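PDB 3DJE: fructosyl amine: oxygen oxidoreductase, which oxidatively deglycates fructosyl amino acids with the help of a bound FAD cofactor, as a fungal amadoriase of the MSOX/MTOX flavoprotein family. Local coordinates for residues A[106-109]-A[110-113]; A[65-68]-A[69-73]. One frame throughout, in Å; residues are numbered along the deposited sequence.

Both contacts are one-turn neighbours inside single helices, and they follow one another along the chain: contact 2 (65-68 with 69-73) belongs to helix 64-83, contact 1 (106-109 with 110-113) to helix 103-113. Strands 91-92 and 96-100 lie between the two helices in sequence. The contact centres are about 17 Å apart and the nearest atoms about 6 Å, so the two do not touch. Each nevertheless has a buried polar side chain near the ligands: that of Arg112 is about 5 Å from the bound FSA, that of Asn70 about 10 Å. Asn70 bonds to Arg365 of the FSA pocket, so both residues probably belong to its second shell.

Contact 1 of 2, residues A[106-109]-A[110-113]; sequences LDRL and GVRV
Arg108 and Arg112, one turn apart on helix 103-113, meet through the aliphatic part of one and the guanidinium of the other. Arg112 CG, beside its own backbone N (chi1 -68°), lies over one face of the Arg108 guanidinium, offset toward its rim and 4.0 Å from Arg108 NE, while Arg112 CD is 3.8 Å from Arg108 NE. The guanidinium planes are turned 59° apart and Arg108 NE and Arg112 NE are 5.0 Å apart, so these like charges do not stack. Arg108 NH1 donates a hydrogen bond to Tyr60 O and NE a weak one to Gly410 O, which helps to hold the group in place. The Arg112 side chain is about 5 Å from the bound FSA.

The apolar part is Leu109 against Val113, side by side and pointing the same way, with Leu109 CD1 3.7 Å from Val113 CG2.

Backbone bonds of alpha-helical i to i+4 spacing join the same pairs: Arg112 N to Arg108 O at 3.0 Å and Val113 N to Leu109 O at 2.8 Å. Gly110 N reaches Leu106 O; Val111 N to Asp107 O is weak.

Leu109 and Val113 pack on Met98 of strand 96-100 and Tyr149 of strand 147-151, and Leu106 touches both strands too, which seats the helix against this antiparallel pair.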
# COMPACT_ATOMS: atom_id res chain seq x y z
N LEU A 106 -8.33 -13.28 16.74
CA LEU A 106 -7.57 -14.53 16.63
C LEU A 106 -8.07 -15.45 15.50
O LEU A 106 -7.28 -16.16 14.86
CB LEU A 106 -7.49 -15.25 17.98
CG LEU A 106 -6.62 -14.55 19.04
CD1 LEU A 106 -6.85 -15.14 20.42
CD2 LEU A 106 -5.12 -14.53 18.72
N ASP A 107 -9.38 -15.43 15.25
CA ASP A 107 -9.93 -16.13 14.10
C ASP A 107 -9.35 -15.54 12.82
O ASP A 107 -8.87 -16.28 11.95
CB ASP A 107 -11.47 -16.06 14.07
CG ASP A 107 -12.12 -16.86 15.19
OD1 ASP A 107 -11.42 -17.67 15.85
OD2 ASP A 107 -13.34 -16.68 15.42
N ARG A 108 -9.37 -14.22 12.72
CA ARG A 108 -8.81 -13.54 11.55
C ARG A 108 -7.31 -13.83 11.42
O ARG A 108 -6.80 -14.09 10.33
CB ARG A 108 -9.05 -12.03 11.63
CG ARG A 108 -8.46 -11.21 10.48
CD ARG A 108 -9.10 -11.54 9.13
NE ARG A 108 -8.68 -10.58 8.11
CZ ARG A 108 -8.79 -10.77 6.80
NH1 ARG A 108 -9.32 -11.89 6.32
NH2 ARG A 108 -8.38 -9.83 5.95
N LEU A 109 -6.61 -13.82 12.55
CA LEU A 109 -5.19 -14.14 12.57
C LEU A 109 -4.91 -15.53 11.98
O LEU A 109 -3.94 -15.73 11.24
CB LEU A 109 -4.65 -14.04 14.00
CG LEU A 109 -3.13 -14.12 14.12
CD1 LEU A 109 -2.46 -12.89 13.50
CD2 LEU A 109 -2.69 -14.28 15.57
N GLY A 110 -5.76 -16.50 12.30
CA GLY A 110 -5.63 -17.85 11.73
C GLY A 110 -5.70 -17.87 10.21
O GLY A 110 -4.95 -18.59 9.55
N VAL A 111 -6.61 -17.07 9.66
CA VAL A 111 -6.78 -16.97 8.20
C VAL A 111 -5.56 -16.32 7.59
O VAL A 111 -5.07 -16.75 6.54
CB VAL A 111 -8.04 -16.15 7.81
CG1 VAL A 111 -8.07 -15.89 6.32
CG2 VAL A 111 -9.31 -16.88 8.24
N ARG A 112 -5.07 -15.27 8.25
CA ARG A 112 -3.94 -14.51 7.72
C ARG A 112 -2.62 -15.29 7.76
O ARG A 112 -1.88 -15.32 6.76
CB ARG A 112 -3.83 -13.18 8.46
CG ARG A 112 -5.03 -12.26 8.14
CD ARG A 112 -4.88 -10.81 8.59
NE ARG A 112 -3.67 -10.16 8.08
CZ ARG A 112 -3.37 -8.88 8.28
NH1 ARG A 112 -4.20 -8.11 8.97
NH2 ARG A 112 -2.24 -8.37 7.81
N VAL A 113 -2.37 -15.94 8.89
CA VAL A 113 -1.08 -16.57 9.16
C VAL A 113 -1.03 -18.05 8.74
O VAL A 113 0.05 -18.56 8.39
CB VAL A 113 -0.72 -16.41 10.68
CG1 VAL A 113 0.56 -17.18 11.05
CG2 VAL A 113 -0.55 -14.94 11.02

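Contact 2 of 2, residues A[65-68]-A[69-73]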
# COMPACT_ATOMS: atom_id res chain seq x y z
N ASP A 65 -9.45 -21.10 -3.92
CA ASP A 65 -9.12 -20.50 -5.21
C ASP A 65 -8.43 -19.14 -5.06
O ASP A 65 -7.49 -18.83 -5.80
CB ASP A 65 -10.37 -20.38 -6.10
CG ASP A 65 -11.41 -19.43 -5.54
OD1 ASP A 65 -11.88 -19.65 -4.38
OD2 ASP A 65 -11.76 -18.45 -6.25
N GLU A 66 -8.89 -18.35 -4.10
CA GLU A 66 -8.31 -17.03 -3.84
C GLU A 66 -6.92 -17.18 -3.23
O GLU A 66 -6.01 -16.42 -3.57
CB GLU A 66 -9.20 -16.20 -2.91
CG GLU A 66 -10.55 -15.81 -3.51
CD GLU A 66 -11.29 -14.82 -2.62
OE1 GLU A 66 -10.97 -13.60 -2.67
OE2 GLU A 66 -12.18 -15.24 -1.87
N ILE A 67 -6.77 -18.16 -2.34
CA ILE A 67 -5.47 -18.44 -1.73
C ILE A 67 -4.44 -18.82 -2.79
O ILE A 67 -3.32 -18.29 -2.80
CB ILE A 67 -5.57 -19.53 -0.61
CG1 ILE A 67 -6.38 -19.00 0.59
CG2 ILE A 67 -4.17 -20.01 -0.19
CD1 ILE A 67 -6.79 -20.08 1.61
N GLU A 68 -4.83 -19.70 -3.70
CA GLU A 68 -3.94 -20.17 -4.77
C GLU A 68 -3.43 -19.02 -5.64
O GLU A 68 -2.22 -18.92 -5.90
CB GLU A 68 -4.63 -21.25 -5.61
CG GLU A 68 -4.90 -22.51 -4.78
CD GLU A 68 -5.48 -23.68 -5.57
OE1 GLU A 68 -5.87 -23.50 -6.75
OE2 GLU A 68 -5.52 -24.79 -4.99
N VAL A 69 -4.33 -18.14 -6.07
CA VAL A 69 -3.94 -17.01 -6.90
C VAL A 69 -3.03 -16.07 -6.10
O VAL A 69 -1.99 -15.64 -6.60
CB VAL A 69 -5.16 -16.26 -7.47
CG1 VAL A 69 -4.74 -14.90 -8.06
CG2 VAL A 69 -5.87 -17.12 -8.52
N ASN A 70 -3.40 -15.77 -4.86
CA ASN A 70 -2.59 -14.86 -4.06
C ASN A 70 -1.20 -15.41 -3.76
O ASN A 70 -0.22 -14.66 -3.71
CB ASN A 70 -3.34 -14.42 -2.81
CG ASN A 70 -4.30 -13.28 -3.11
OD1 ASN A 70 -3.91 -12.11 -3.10
ND2 ASN A 70 -5.55 -13.62 -3.44
N GLU A 71 -1.10 -16.73 -3.63
CA GLU A 71 0.21 -17.39 -3.47
C GLU A 71 1.11 -17.21 -4.69
O GLU A 71 2.32 -16.97 -4.54
CB GLU A 71 0.02 -18.88 -3.17
CG GLU A 71 -0.40 -19.16 -1.74
CD GLU A 71 -0.61 -20.64 -1.45
OE1 GLU A 71 -0.95 -21.41 -2.38
OE2 GLU A 71 -0.44 -21.03 -0.28
N ILE A 72 0.52 -17.33 -5.87
CA ILE A 72 1.24 -17.16 -7.13
C ILE A 72 1.80 -15.74 -7.21
O ILE A 72 2.98 -15.55 -7.49
CB ILE A 72 0.33 -17.44 -8.34
CG1 ILE A 72 -0.02 -18.93 -8.39
CG2 ILE A 72 1.00 -17.01 -9.66
CD1 ILE A 72 -1.06 -19.30 -9.45
N LEU A 73 0.96 -14.75 -6.90
CA LEU A 73 1.38 -13.35 -7.01
C LEU A 73 2.39 -12.99 -5.93
O LEU A 73 3.33 -12.23 -6.18
CB LEU A 73 0.17 -12.41 -6.97
CG LEU A 73 -0.85 -12.58 -8.11
CD1 LEU A 73 -1.93 -11.51 -8.01
CD2 LEU A 73 -0.18 -12.57 -9.49
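Asn70 folds its side chain back along helix 64-83 to the carbonyl of Glu66, one turn earlier. Its CG stands beside its own backbone N, chi1 -82°, which brings ND2 to 2.8 Å from Glu66 O with a nearly straight N-H...O angle of 169°. The acceptor lies in the amide plane of Asn70, whereas ND2 sits above the plane of the Glu66 carbonyl. Asn70 N bonds to Glu66 O at 3.0 Å from the opposite face, so this oxygen is gripped by two donors of one residue. The amide's rotation is fixed further by outside partners: ND2 also donates to Glu344 OE1, and OD1 accepts from NH2 of Arg365, a residue of the FSA pocket. Asn70 is therefore a second-shell residue that probably helps position Arg365.

The backbone keeps the regular i to i+4 bonding of an alpha helix, in which Val69 N reaches Asp65 O, Glu71 N reaches Ile67 O at 2.8 Å and Ile72 N reaches Glu68 O.

Ile67 and Glu71 meet at an oblique angle. The CG2 branch of Ile67 approaches the carboxylate carbon, 3.8 Å from Glu71 CD, and Glu71 CG lies 3.2 Å from Ile67 O. Beyond CG the Glu71 chain is extended, and its OE2 forms a salt bridge with Arg114. Glu68 sends its carboxylate to two lysines, OE2 to Lys64 and OE1 to Lys388. With each acid thus paired with its own basic partners, the like-charged carboxylates are not in contact, Glu68 OE2 lying 6.3 Å from Glu71 OE1. Val69 and Asn70 pack on Leu392 of helix 387-393, while Ile72 meets Ile389 of that helix.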